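Local coordinates for protein citryl-spermidine/3,4-dihydroxybenzoyl-citryl-spermidine:spermidine ligase (Bacillus anthracis, PDB 3TO3) that catalyses the ATP-dependent condensation of spermidine with citryl-spermidine intermediates during biosynthesis of the siderophore petrobactin, at residues P478-T481 with K482-K485; Q57-D60 with E61-S65; E532-F535 with W536-V539. One frame throughout, in Å; residues are numbered along the deposited sequence.

Three short-range arrangements illustrate how a chain of an IucA/IucC-family synthetase organises itself locally at a turn, a hairpin and a helix. Interaction 2 closes a hairpin of the antiparallel sheet built from strands 44-47 to 94-96, away from the nucleotide. Interactions 1 and 3 both belong to the FhuF-like part of the chain, yet their centres are 43 Å apart. In interaction 3 the side chain of F535 is about 14 Å from bound ATP and about 8 Å from that of Y391, an ATP-binding residue; in interaction 1, the F480 side chain is about 12 Å from that of E462, another ATP-binding residue. None of the three touches another.

Interaction 1. Residues P478-T481 with K482-K485; sequences PDFT and KMHK
M483 folds back over the turn that precedes it, and its backbone N donates to F480 O at 2.9 Å, the i to i+3 bond of a short 3-10 segment. This turn lies in the loop between strand 465-467 and helix 485-488. The donor stands well above the carbonyl plane of F480, 54° out of it, although the N-H itself points fairly straight at the oxygen (154°). One step earlier comes a looser companion of the same i to i+3 kind: K482 N reaches D479 O in a weak bond of 3.3 Å. The carboxylate of D479 turns back over the start of the turn, where OD1 accepts a weak bond from T481 N, likewise 3.3 Å long. D479 thus serves two successive amides, one through its carbonyl and one through its side chain. Its other carboxylate oxygen, OD2, lies against the aliphatic part of K482, 3.6 Å from CG, while the ammonium group of K482 continues past it without forming an ion pair.

The bond to F480 O also brings the two apolar side chains, F480 and M483, into an oblique crossing. M483 is a selenomethionine whose chain runs extended beyond CG, carrying SE obliquely to the F480 ring, 5.3 Å from its centroid, in a Met-aromatic contact. F480 also meets the ring of F496 and packs on I324 of helix 315-333, a helix that P478 and M483 touch too. At the far end H484 occupies the N-cap position of the next helix, and its ND1 is satisfied by the backbone N of T486. The methyl CE of M483 ends the extended chain 3.7 Å from CB of P478.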
loop_
_atom_site.group_PDB
_atom_site.type_symbol
_atom_site.label_atom_id
_atom_site.label_comp_id
_atom_site.label_asym_id
_atom_site.label_seq_id
_atom_site.Cartn_x
_atom_site.Cartn_y
_atom_site.Cartn_z
ATOM N N PRO B 478 8.875 19.933 -32.563
ATOM C CA PRO B 478 7.449 19.640 -32.422
ATOM C C PRO B 478 6.831 20.607 -31.426
ATOM O O PRO B 478 7.492 20.980 -30.441
ATOM C CB PRO B 478 7.425 18.208 -31.877
ATOM C CG PRO B 478 8.832 17.798 -31.716
ATOM C CD PRO B 478 9.694 19.003 -31.786
ATOM N N ASP B 479 5.581 20.999 -31.667
ATOM C CA ASP B 479 4.967 22.000 -30.820
ATOM C C ASP B 479 4.091 21.255 -29.841
ATOM O O ASP B 479 2.927 20.957 -30.140
ATOM C CB ASP B 479 4.069 22.855 -31.706
ATOM C CG ASP B 479 3.208 23.807 -30.918
ATOM O OD1 ASP B 479 3.468 23.958 -29.702
ATOM O OD2 ASP B 479 2.286 24.417 -31.515
ATOM N N PHE B 480 4.594 21.120 -28.613
ATOM C CA PHE B 480 4.001 20.203 -27.637
ATOM C C PHE B 480 2.682 20.745 -27.087
ATOM O O PHE B 480 1.788 19.995 -26.697
ATOM C CB PHE B 480 4.986 19.922 -26.511
ATOM C CG PHE B 480 6.294 19.348 -26.990
ATOM C CD1 PHE B 480 6.392 18.008 -27.356
ATOM C CD2 PHE B 480 7.429 20.144 -27.089
ATOM C CE1 PHE B 480 7.619 17.469 -27.807
ATOM C CE2 PHE B 480 8.644 19.612 -27.544
ATOM C CZ PHE B 480 8.737 18.275 -27.903
ATOM N N THR B 481 2.574 22.064 -27.088
ATOM C CA THR B 481 1.436 22.755 -26.534
ATOM C C THR B 481 0.138 22.336 -27.202
ATOM O O THR B 481 -0.936 22.426 -26.601
ATOM C CB THR B 481 1.670 24.251 -26.661
ATOM O OG1 THR B 481 2.649 24.631 -25.678
ATOM C CG2 THR B 481 0.397 25.024 -26.448
ATOM N N LYS B 482 0.238 21.862 -28.437
ATOM C CA LYS B 482 -0.936 21.382 -29.159
ATOM C C LYS B 482 -1.369 19.930 -28.856
ATOM O O LYS B 482 -2.488 19.531 -29.201
ATOM C CB LYS B 482 -0.746 21.602 -30.666
ATOM C CG LYS B 482 -1.026 23.052 -31.065
ATOM C CD LYS B 482 -1.128 23.252 -32.554
ATOM C CE LYS B 482 -1.342 24.724 -32.872
ATOM N NZ LYS B 482 -2.735 25.197 -32.644
HETATM N N MSE B 483 -0.463 19.151 -28.255
HETATM C CA MSE B 483 -0.634 17.708 -27.990
HETATM C C MSE B 483 -1.409 17.247 -26.744
HETATM O O MSE B 483 -2.013 16.168 -26.732
HETATM C CB MSE B 483 0.735 17.052 -27.955
HETATM C CG MSE B 483 1.601 17.560 -29.066
HETATM SE SE MSE B 483 3.119 16.410 -29.313
HETATM C CE MSE B 483 4.027 17.446 -30.727
ATOM N N HIS B 484 -1.267 17.996 -25.662
ATOM C CA HIS B 484 -1.974 17.692 -24.431
ATOM C C HIS B 484 -2.204 18.967 -23.619
ATOM O O HIS B 484 -1.326 19.841 -23.539
ATOM C CB HIS B 484 -1.213 16.627 -23.601
ATOM C CG HIS B 484 -2.053 15.988 -22.537
ATOM N ND1 HIS B 484 -2.087 16.447 -21.237
ATOM C CD2 HIS B 484 -2.928 14.957 -22.593
ATOM C CE1 HIS B 484 -2.936 15.718 -20.537
ATOM N NE2 HIS B 484 -3.458 14.804 -21.333
ATOM N N LYS B 485 -3.357 19.040 -22.971
ATOM C CA LYS B 485 -3.693 20.176 -22.125
ATOM C C LYS B 485 -2.668 20.459 -21.000
ATOM O O LYS B 485 -2.573 21.587 -20.517
ATOM C CB LYS B 485 -5.124 20.010 -21.590
ATOM C CG LYS B 485 -5.422 20.690 -20.274
ATOM C CD LYS B 485 -6.935 20.826 -20.074
ATOM C CE LYS B 485 -7.545 21.785 -21.099
ATOM N NZ LYS B 485 -9.042 21.787 -21.088
#

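Interaction 2. Residues Q57-D60 with E61-S65; sequences QGLD and EDNKS
L59 and S65 face each other as an antiparallel, non-hydrogen-bonded pair, their CA atoms 4.4 Å apart, at the closed end of the beta hairpin joining strands 52-59 and 65-74, a type I turn followed by a G1 beta bulge at N63. D60 N donates to K64 O (2.9 Å), and the turn, D60 to N63, is closed by N63 N to D60 O (2.8 Å). N63 takes a left-handed conformation (phi 67°, psi 31°), bringing the chain back alongside the first strand.

The connection is a worked example of an aspartate organising a turn through its own side chain. With CG held between the backbone N and the carbonyl carbon (chi1 63°), the D60 carboxylate folds over the loop; OD1 accepts K64 N at 2.7 Å from above the carboxylate plane and receives a weaker bond from D62 N. The other oxygen, OD2, is bound by NE2 of Q91. Beyond the loop, E61 packs on N358 of the second subunit. On the face shared by L59 and S65, the leucine spreads its two branches: CD2 lies 3.7 Å from S65 CA, and CD1 comes within 3.4 Å of N63 ND2.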
loop_
_atom_site.group_PDB
_atom_site.type_symbol
_atom_site.label_atom_id
_atom_site.label_comp_id
_atom_site.label_asym_id
_atom_site.label_seq_id
_atom_site.Cartn_x
_atom_site.Cartn_y
_atom_site.Cartn_z
ATOM N N GLN B 57 28.846 9.187 12.936
ATOM C CA GLN B 57 28.192 9.371 14.240
ATOM C C GLN B 57 26.732 8.915 14.252
ATOM O O GLN B 57 26.004 9.111 13.285
ATOM C CB GLN B 57 28.224 10.853 14.611
ATOM C CG GLN B 57 29.598 11.416 14.884
ATOM C CD GLN B 57 30.259 10.758 16.085
ATOM O OE1 GLN B 57 29.595 10.447 17.085
ATOM N NE2 GLN B 57 31.574 10.526 15.988
ATOM N N GLY B 58 26.289 8.355 15.367
ATOM C CA GLY B 58 24.865 8.113 15.578
ATOM C C GLY B 58 24.515 8.158 17.063
ATOM O O GLY B 58 25.381 8.413 17.910
ATOM N N LEU B 59 23.242 7.929 17.380
ATOM C CA LEU B 59 22.770 7.833 18.761
ATOM C C LEU B 59 21.789 6.682 18.836
ATOM O O LEU B 59 20.951 6.538 17.949
ATOM C CB LEU B 59 22.035 9.108 19.182
ATOM C CG LEU B 59 22.820 10.386 19.450
ATOM C CD1 LEU B 59 21.841 11.549 19.756
ATOM C CD2 LEU B 59 23.810 10.195 20.600
ATOM N N ASP B 60 21.877 5.865 19.883
ATOM C CA ASP B 60 20.928 4.768 20.042
ATOM C C ASP B 60 19.644 5.290 20.649
ATOM O O ASP B 60 19.510 6.485 20.878
ATOM C CB ASP B 60 21.510 3.594 20.834
ATOM C CG ASP B 60 21.869 3.946 22.260
ATOM O OD1 ASP B 60 21.407 4.983 22.789
ATOM O OD2 ASP B 60 22.605 3.146 22.872
ATOM N N GLU B 61 18.684 4.412 20.891
ATOM C CA GLU B 61 17.382 4.870 21.361
ATOM C C GLU B 61 17.412 5.468 22.775
ATOM O O GLU B 61 16.547 6.261 23.142
ATOM C CB GLU B 61 16.334 3.760 21.221
ATOM C CG GLU B 61 16.836 2.363 21.530
ATOM C CD GLU B 61 15.728 1.324 21.460
ATOM O OE1 GLU B 61 16.001 0.155 21.810
ATOM O OE2 GLU B 61 14.590 1.673 21.060
ATOM N N ASP B 62 18.437 5.114 23.540
ATOM C CA ASP B 62 18.677 5.667 24.877
ATOM C C ASP B 62 19.544 6.919 24.758
ATOM O O ASP B 62 20.075 7.436 25.744
ATOM C CB ASP B 62 19.329 4.639 25.794
ATOM C CG ASP B 62 18.707 3.275 25.657
ATOM O OD1 ASP B 62 17.479 3.211 25.416
ATOM O OD2 ASP B 62 19.448 2.270 25.771
ATOM N N ASN B 63 19.757 7.347 23.520
ATOM C CA ASN B 63 20.434 8.604 23.270
ATOM C C ASN B 63 21.887 8.525 23.704
ATOM O O ASN B 63 22.486 9.527 24.108
ATOM C CB ASN B 63 19.717 9.724 24.025
ATOM C CG ASN B 63 19.934 11.077 23.398
ATOM O OD1 ASN B 63 20.519 11.966 24.017
ATOM N ND2 ASN B 63 19.476 11.242 22.147
ATOM N N LYS B 64 22.450 7.323 23.599
ATOM C CA LYS B 64 23.871 7.111 23.855
ATOM C C LYS B 64 24.621 7.030 22.518
ATOM O O LYS B 64 24.153 6.391 21.545
ATOM C CB LYS B 64 24.107 5.854 24.708
ATOM C CG LYS B 64 25.565 5.632 25.104
ATOM C CD LYS B 64 25.816 4.225 25.663
ATOM C CE LYS B 64 27.279 3.813 25.452
ATOM N NZ LYS B 64 27.620 2.448 25.966
ATOM N N SER B 65 25.777 7.686 22.460
ATOM C CA SER B 65 26.481 7.774 21.198
ATOM C C SER B 65 26.938 6.406 20.669
ATOM O O SER B 65 27.248 5.468 21.416
ATOM C CB SER B 65 27.623 8.795 21.255
ATOM O OG SER B 65 28.779 8.248 21.831
#

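Interaction 3. Residues E532-F535 with W536-V539. With EDO (1,2-ethanediol), chain H.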
loop_
_atom_site.group_PDB
_atom_site.type_symbol
_atom_site.label_atom_id
_atom_site.label_comp_id
_atom_site.label_asym_id
_atom_site.label_seq_id
_atom_site.Cartn_x
_atom_site.Cartn_y
_atom_site.Cartn_z
ATOM N N GLU B 532 42.031 4.646 -13.651
ATOM C CA GLU B 532 40.925 5.520 -13.980
ATOM C C GLU B 532 41.399 6.692 -14.823
ATOM O O GLU B 532 40.705 7.081 -15.772
ATOM C CB GLU B 532 40.198 5.996 -12.719
ATOM C CG GLU B 532 39.288 4.921 -12.040
ATOM C CD GLU B 532 38.941 5.324 -10.600
ATOM O OE1 GLU B 532 38.077 6.194 -10.458
ATOM O OE2 GLU B 532 39.562 4.830 -9.618
ATOM N N GLU B 533 42.578 7.224 -14.483
ATOM C CA GLU B 533 43.240 8.267 -15.275
ATOM C C GLU B 533 43.371 7.881 -16.755
ATOM O O GLU B 533 43.012 8.673 -17.629
ATOM C CB GLU B 533 44.630 8.628 -14.703
ATOM C CG GLU B 533 44.594 9.116 -13.258
ATOM C CD GLU B 533 44.493 7.974 -12.216
ATOM O OE1 GLU B 533 43.885 6.916 -12.505
ATOM O OE2 GLU B 533 45.038 8.137 -11.101
ATOM N N SER B 534 43.877 6.677 -17.028
ATOM C CA SER B 534 43.989 6.179 -18.415
ATOM C C SER B 534 42.618 6.076 -19.087
ATOM O O SER B 534 42.458 6.445 -20.249
ATOM C CB SER B 534 44.673 4.807 -18.487
ATOM O OG SER B 534 45.932 4.857 -17.868
ATOM N N PHE B 535 41.638 5.545 -18.365
ATOM C CA PHE B 535 40.272 5.456 -18.884
ATOM C C PHE B 535 39.828 6.845 -19.372
ATOM O O PHE B 535 39.432 6.998 -20.528
ATOM C CB PHE B 535 39.329 4.922 -17.797
ATOM C CG PHE B 535 37.909 4.756 -18.237
ATOM C CD1 PHE B 535 37.401 3.490 -18.533
ATOM C CD2 PHE B 535 37.062 5.852 -18.312
ATOM C CE1 PHE B 535 36.070 3.322 -18.935
ATOM C CE2 PHE B 535 35.728 5.708 -18.713
ATOM C CZ PHE B 535 35.226 4.441 -19.016
ATOM N N TRP B 536 39.930 7.858 -18.511
ATOM C CA TRP B 536 39.432 9.180 -18.882
ATOM C C TRP B 536 40.290 9.860 -19.952
ATOM O O TRP B 536 39.783 10.643 -20.763
ATOM C CB TRP B 536 39.162 10.073 -17.646
ATOM C CG TRP B 536 38.049 9.461 -16.820
ATOM C CD1 TRP B 536 38.167 8.811 -15.615
ATOM C CD2 TRP B 536 36.666 9.367 -17.189
ATOM N NE1 TRP B 536 36.931 8.341 -15.212
ATOM C CE2 TRP B 536 36.000 8.676 -16.159
ATOM C CE3 TRP B 536 35.922 9.818 -18.286
ATOM C CZ2 TRP B 536 34.631 8.430 -16.198
ATOM C CZ3 TRP B 536 34.564 9.565 -18.324
ATOM C CH2 TRP B 536 33.928 8.891 -17.282
HETATM N N MSE B 537 41.578 9.546 -19.978
HETATM C CA MSE B 537 42.422 10.088 -21.023
HETATM C C MSE B 537 42.088 9.496 -22.394
HETATM O O MSE B 537 42.393 10.093 -23.413
HETATM C CB MSE B 537 43.908 9.905 -20.693
HETATM C CG MSE B 537 44.412 10.843 -19.589
HETATM SE SE MSE B 537 46.367 10.872 -19.424
HETATM C CE MSE B 537 46.670 9.138 -18.603
ATOM N N ILE B 538 41.472 8.322 -22.420
ATOM C CA ILE B 538 41.031 7.753 -23.680
ATOM C C ILE B 538 39.747 8.397 -24.122
ATOM O O ILE B 538 39.539 8.649 -25.308
ATOM C CB ILE B 538 40.852 6.237 -23.598
ATOM C CG1 ILE B 538 42.231 5.565 -23.683
ATOM C CG2 ILE B 538 39.940 5.767 -24.719
ATOM C CD1 ILE B 538 42.219 4.104 -23.387
ATOM N N VAL B 539 38.881 8.658 -23.148
ATOM C CA VAL B 539 37.621 9.314 -23.421
ATOM C C VAL B 539 37.869 10.706 -24.005
ATOM O O VAL B 539 37.303 11.055 -25.048
ATOM C CB VAL B 539 36.715 9.360 -22.183
ATOM C CG1 VAL B 539 35.471 10.203 -22.469
ATOM C CG2 VAL B 539 36.303 7.942 -21.804
HETATM C C1 EDO H . 47.794 1.942 -16.771
HETATM O O1 EDO H . 46.972 2.562 -15.799
HETATM C C2 EDO H . 46.880 1.139 -17.675
HETATM O O2 EDO H . 47.621 -0.017 -18.079
#
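Two successive helical residues, F535 and W536, meet edge-to-face, an unusual arrangement because neighbours on a helix leave it about 100° apart. Their first torsions close that gap: F535 has CG anti to its backbone N (chi1 -178°), whereas W536 has CG beside it, and the side chains lie side by side, pointing the same way. The edge of the phenyl ring meets the indole face, with planes at 67° and the ring centroids 4.9 Å apart. F535 CD2 does the touching, seated over the centre of the indole system and 3.7 Å from W536 CE2. The neighbouring atom, F535 CE2, also reaches V539 CG2 at 3.9 Å, one helical turn on, with the methyl oblique to the ring.

The indole is positioned by its polar edge as well, since NE1 is hydrogen-bonded to OG1 of T77. That hydroxyl also pairs with OE1 of E532, while OE2 makes a salt bridge to R75. S534 OG makes a weak hydrogen bond to an ethanediol, probably from the crystallisation liquor, which K531 N also binds.

Beneath runs a ladder of i to i+4 bonds, from W536 N to E532 O (3.0 Å) through V539 N to F535 O; I538 N adds a weak bond to F535 O. F535 also packs on V517 and L524 of helix 502-528 and L414 of helix 410-432, an aromatic residue buried at a helix-helix interface of the FhuF-like region.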